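Magnetosome membrane protein MamB, putative Co/Zn/Cd cation transporter. Cation diffusion facilitator family (Desulfamplus magnetovallimortis, PDB 6QFJ) probably moves divalent metal cations, iron among them, across the magnetosome membrane, the chain here being its C-terminal domain of the dimerisation type known from zinc transporters. Local coordinates at residues Y42-P45 with D46-V49; N60-I63 with K64-D68. All coordinates share one frame; numbering follows the deposited sequence. Where two conformers were deposited one is given.

Contact 1 (Y42-P45 with D46-V49); sequences YVPP and DITV
Asp46 turns its carboxylate back toward Pro44: with CG set between its own backbone N and carbonyl carbon (chi1 59°), OD1 comes to 3.5 Å from Pro44 CB, a van der Waals contact at the protein surface, where a charged group is easily hydrated. Ile47 closes the turn, its backbone N donating to Pro44 O over 3.2 Å. This is the closing bond of a type I beta turn, Pro44 to Ile47, with Pro45 at its second position, where the proline ring already fixes the phi that the turn needs. The turn reverses the chain between strand 34-43 and helix 49-66, the first connection of the beta-alpha-beta unit. The two branches of Ile47 divide the apolar work: CD1 lies 3.6 Å from Val43 CG2, the side chains crossing at about a right angle, while CG2 meets Pro44 CD at 3.9 Å. Both Val43 and Ile47 also rest on Leu77 of strand 71-79. A water donates to both Pro45 O and Ile47 O, each at 2.7 Å, and so bridges the two carbonyls. Thr48, at the N-cap of helix 49-66, caps a backbone N just beyond the segment with its short side chain, and its OG1 is hydrogen-bonded to Thr51 OG1 as well.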
loop_
_atom_site.group_PDB
_atom_site.type_symbol
_atom_site.label_atom_id
_atom_site.label_comp_id
_atom_site.label_asym_id
_atom_site.label_seq_id
_atom_site.Cartn_x
_atom_site.Cartn_y
_atom_site.Cartn_z
ATOM N N TYR A 42 -1.246 5.375 6.623
ATOM C CA TYR A 42 -0.883 6.386 7.581
ATOM C C TYR A 42 0.582 6.420 7.693
ATOM O O TYR A 42 1.239 5.403 7.765
ATOM C CB TYR A 42 -1.483 6.058 9.012
ATOM C CG TYR A 42 -2.967 6.224 9.109
ATOM C CD1 TYR A 42 -3.529 7.456 8.929
ATOM C CD2 TYR A 42 -3.830 5.151 9.297
ATOM C CE1 TYR A 42 -4.877 7.627 8.968
ATOM C CE2 TYR A 42 -5.202 5.299 9.361
ATOM C CZ TYR A 42 -5.709 6.557 9.199
ATOM O OH TYR A 42 -7.052 6.784 9.258
ATOM N N VAL A 43 1.131 7.613 7.725
ATOM C CA VAL A 43 2.569 7.811 7.902
ATOM C C VAL A 43 2.759 8.959 8.890
ATOM O O VAL A 43 1.805 9.707 9.176
ATOM C CB VAL A 43 3.225 8.207 6.597
ATOM C CG1 VAL A 43 3.041 7.084 5.585
ATOM C CG2 VAL A 43 2.586 9.477 6.054
ATOM N N PRO A 44 4.000 9.178 9.342
ATOM C CA PRO A 44 4.234 10.204 10.365
ATOM C C PRO A 44 3.896 11.521 9.768
ATOM O O PRO A 44 4.219 11.767 8.581
ATOM C CB PRO A 44 5.729 10.078 10.685
ATOM C CG PRO A 44 6.038 8.638 10.405
ATOM C CD PRO A 44 5.115 8.249 9.218
ATOM N N PRO A 45 3.238 12.396 10.539
ATOM C CA PRO A 45 2.781 13.699 9.978
ATOM C C PRO A 45 3.858 14.606 9.430
ATOM O O PRO A 45 3.559 15.462 8.589
ATOM C CB PRO A 45 2.096 14.390 11.146
ATOM C CG PRO A 45 1.889 13.347 12.207
ATOM C CD PRO A 45 2.810 12.183 11.920
ATOM N N ASP A 46 5.096 14.446 9.884
ATOM C CA ASP A 46 6.170 15.293 9.448
ATOM C C ASP A 46 6.956 14.732 8.240
ATOM O O ASP A 46 8.008 15.231 7.929
ATOM C CB ASP A 46 7.142 15.604 10.616
ATOM C CG ASP A 46 7.781 14.365 11.235
ATOM O OD1 ASP A 46 7.228 13.263 11.129
ATOM O OD2 ASP A 46 8.799 14.537 11.916
ATOM N N ILE A 47 6.484 13.712 7.542
ATOM C CA ILE A 47 7.338 13.188 6.460
ATOM C C ILE A 47 7.523 14.313 5.430
ATOM O O ILE A 47 6.647 15.109 5.213
ATOM C CB ILE A 47 6.797 11.929 5.769
ATOM C CG1 ILE A 47 5.408 12.176 5.235
ATOM C CG2 ILE A 47 6.814 10.773 6.752
ATOM C CD1 ILE A 47 5.027 11.283 4.109
ATOM N N THR A 48 8.633 14.308 4.737
ATOM C CA THR A 48 8.833 15.269 3.621
ATOM C C THR A 48 8.250 14.685 2.352
ATOM O O THR A 48 7.877 13.494 2.280
ATOM C CB THR A 48 10.330 15.454 3.355
ATOM O OG1 THR A 48 10.914 14.167 3.088
ATOM C CG2 THR A 48 11.022 16.115 4.561
ATOM N N VAL A 49 8.235 15.506 1.331
ATOM C CA VAL A 49 7.727 15.095 0.022
ATOM C C VAL A 49 8.570 13.974 -0.599
ATOM O O VAL A 49 8.051 13.014 -1.168
ATOM C CB VAL A 49 7.674 16.336 -0.934
ATOM C CG1 VAL A 49 7.504 15.918 -2.381
ATOM C CG2 VAL A 49 6.528 17.259 -0.527
HETATM O O HOH W 1 4.559 16.421 6.225
#

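Contact 2 (N60-I63 with K64-D68); sequences NQII and KEIVD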
loop_
_atom_site.group_PDB
_atom_site.type_symbol
_atom_site.label_atom_id
_atom_site.label_comp_id
_atom_site.label_asym_id
_atom_site.label_seq_id
_atom_site.Cartn_x
_atom_site.Cartn_y
_atom_site.Cartn_z
ATOM N N ASN A 60 4.822 0.080 -3.949
ATOM C CA ASN A 60 4.672 -0.410 -5.303
ATOM C C ASN A 60 5.541 -1.675 -5.520
ATOM O O ASN A 60 5.090 -2.651 -6.109
ATOM C CB ASN A 60 5.178 0.675 -6.261
ATOM C CG ASN A 60 4.909 0.340 -7.722
ATOM O OD1 ASN A 60 5.829 0.008 -8.465
ATOM N ND2 ASN A 60 3.680 0.482 -8.144
ATOM N N GLN A 61 6.767 -1.648 -5.012
ATOM C CA GLN A 61 7.671 -2.791 -5.094
ATOM C C GLN A 61 7.044 -3.996 -4.407
ATOM O O GLN A 61 7.025 -5.108 -4.928
ATOM C CB GLN A 61 8.989 -2.374 -4.409
ATOM C CG GLN A 61 10.116 -3.424 -4.487
ATOM C CD GLN A 61 9.941 -4.609 -3.602
ATOM O OE1 GLN A 61 9.578 -4.505 -2.430
ATOM N NE2 GLN A 61 10.205 -5.812 -4.169
ATOM N N ILE A 62 6.488 -3.777 -3.241
ATOM C CA ILE A 62 5.838 -4.905 -2.516
ATOM C C ILE A 62 4.762 -5.551 -3.299
ATOM O O ILE A 62 4.747 -6.775 -3.493
ATOM C CB ILE A 62 5.319 -4.414 -1.146
ATOM C CG1 ILE A 62 6.492 -4.036 -0.285
ATOM C CG2 ILE A 62 4.470 -5.479 -0.493
ATOM C CD1 ILE A 62 6.163 -3.244 0.955
ATOM N N ILE A 63 3.879 -4.720 -3.873
ATOM C CA ILE A 63 2.796 -5.290 -4.659
ATOM C C ILE A 63 3.281 -6.033 -5.872
ATOM O O ILE A 63 2.858 -7.190 -6.127
ATOM C CB ILE A 63 1.759 -4.236 -5.000
ATOM C CG1 ILE A 63 1.095 -3.852 -3.715
ATOM C CG2 ILE A 63 0.720 -4.819 -5.994
ATOM C CD1 ILE A 63 0.187 -2.698 -3.849
ATOM N N LYS A 64 4.180 -5.414 -6.638
ATOM C CA LYS A 64 4.718 -6.072 -7.811
ATOM C C LYS A 64 5.399 -7.409 -7.478
ATOM O O LYS A 64 5.357 -8.351 -8.261
ATOM C CB LYS A 64 5.773 -5.178 -8.465
ATOM C CG LYS A 64 5.276 -3.847 -8.907
ATOM C CD LYS A 64 4.121 -4.003 -9.825
ATOM C CE LYS A 64 3.894 -2.696 -10.552
ATOM N NZ LYS A 64 2.612 -2.760 -11.299
ATOM N N GLU A 65 6.044 -7.489 -6.329
ATOM C CA GLU A 65 6.648 -8.720 -5.955
ATOM C C GLU A 65 5.627 -9.768 -5.568
ATOM O O GLU A 65 5.773 -10.940 -5.903
ATOM C CB GLU A 65 7.660 -8.564 -4.810
ATOM C CG GLU A 65 8.317 -9.905 -4.444
ATOM C CD GLU A 65 9.423 -9.757 -3.382
ATOM O OE1 GLU A 65 9.982 -8.660 -3.242
ATOM O OE2 GLU A 65 9.777 -10.767 -2.700
ATOM N N ILE A 66 4.612 -9.387 -4.827
ATOM C CA ILE A 66 3.615 -10.385 -4.360
ATOM C C ILE A 66 2.656 -10.863 -5.422
ATOM O O ILE A 66 2.329 -12.038 -5.479
ATOM C CB ILE A 66 2.846 -9.807 -3.170
ATOM C CG1 ILE A 66 3.824 -9.648 -2.048
ATOM C CG2 ILE A 66 1.673 -10.702 -2.763
ATOM C CD1 ILE A 66 3.210 -9.453 -0.711
ATOM N N VAL A 67 2.175 -9.962 -6.252
ATOM C CA VAL A 67 1.214 -10.286 -7.296
ATOM C C VAL A 67 1.926 -10.651 -8.595
ATOM O O VAL A 67 2.608 -9.820 -9.194
ATOM C CB VAL A 67 0.305 -9.035 -7.504
ATOM C CG1 VAL A 67 -0.760 -9.313 -8.493
ATOM C CG2 VAL A 67 -0.312 -8.564 -6.200
ATOM N N ASP A 68 1.691 -11.861 -9.069
ATOM C CA ASP A 68 2.357 -12.379 -10.252
ATOM C C ASP A 68 1.867 -11.655 -11.525
ATOM O O ASP A 68 2.652 -11.267 -12.408
ATOM C CB ASP A 68 2.048 -13.874 -10.403
ATOM C CG ASP A 68 1.889 -14.601 -9.045
ATOM O OD1 ASP A 68 0.909 -14.296 -8.309
ATOM O OD2 ASP A 68 2.733 -15.471 -8.719
#
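Lys64 lies back along the helix against Asn60, one turn earlier. Its CB sits 3.5 Å from Asn60 O, and CG comes closer still, 3.0 Å from that same oxygen, which also accepts the nearly straight bond from Lys64 N (175°). A bend at chi2 (-56°) turns the chain so that CD stays near Asn60 O and CE reaches the amide, 3.9 Å from Asn60 OD1. The tip, NZ, is hydrogen-bonded to Ser71 OG; a long flexible lysine can thus cover a neighbour with its methylenes and still carry its charge to the start of strand 71-79. Gln61 and Glu65 run side by side on the exposed face. Gln61 NE2 donates to Glu65 OE1 over 3.0 Å, and OE1 accepts with its anti lone pair, the one away from the other oxygen; the amide and carboxylate planes are 64° apart. Branched Ile63 and Val67 fill the buried side against the sheet: their CG2 atoms pack at 3.9 Å, and both side chains reach Phe37 of strand 34-43. Ile62 CG2 and Ile66 CD1, 4.2 Å apart, form a second, less buried pair beside Val13 of helix 2-15. Val67 N still bonds to Ile63 O, although Val67 itself has left helical geometry. Such i to i+4 pairing, polar outside and apolar inside, is typical of an amphipathic helix, here the crossover helix of a beta-alpha-beta unit.

Overall arrangement
Contacts 1 and 2 lie in series along the chain, on opposite sides of its centre and with centres about 23 Å apart. Both belong to the same beta-alpha-beta unit: residues 42-49 lead from strand 34-43 into helix 49-66, and residues 60-68 bring that helix to its end before strand 71-79. Contact 1 is a surface feature, its shape set by proline rings, a single turn bond and a bridging water, with one small apolar patch, Val43 with Ile47, set against Leu77 of strand 71-79. Contact 2 is partly buried and regular. Repeated backbone bonds organise it, its aliphatic side chains pack against the sheet and against helix 2-15, and its polar pairs are kept to the outer face and flank.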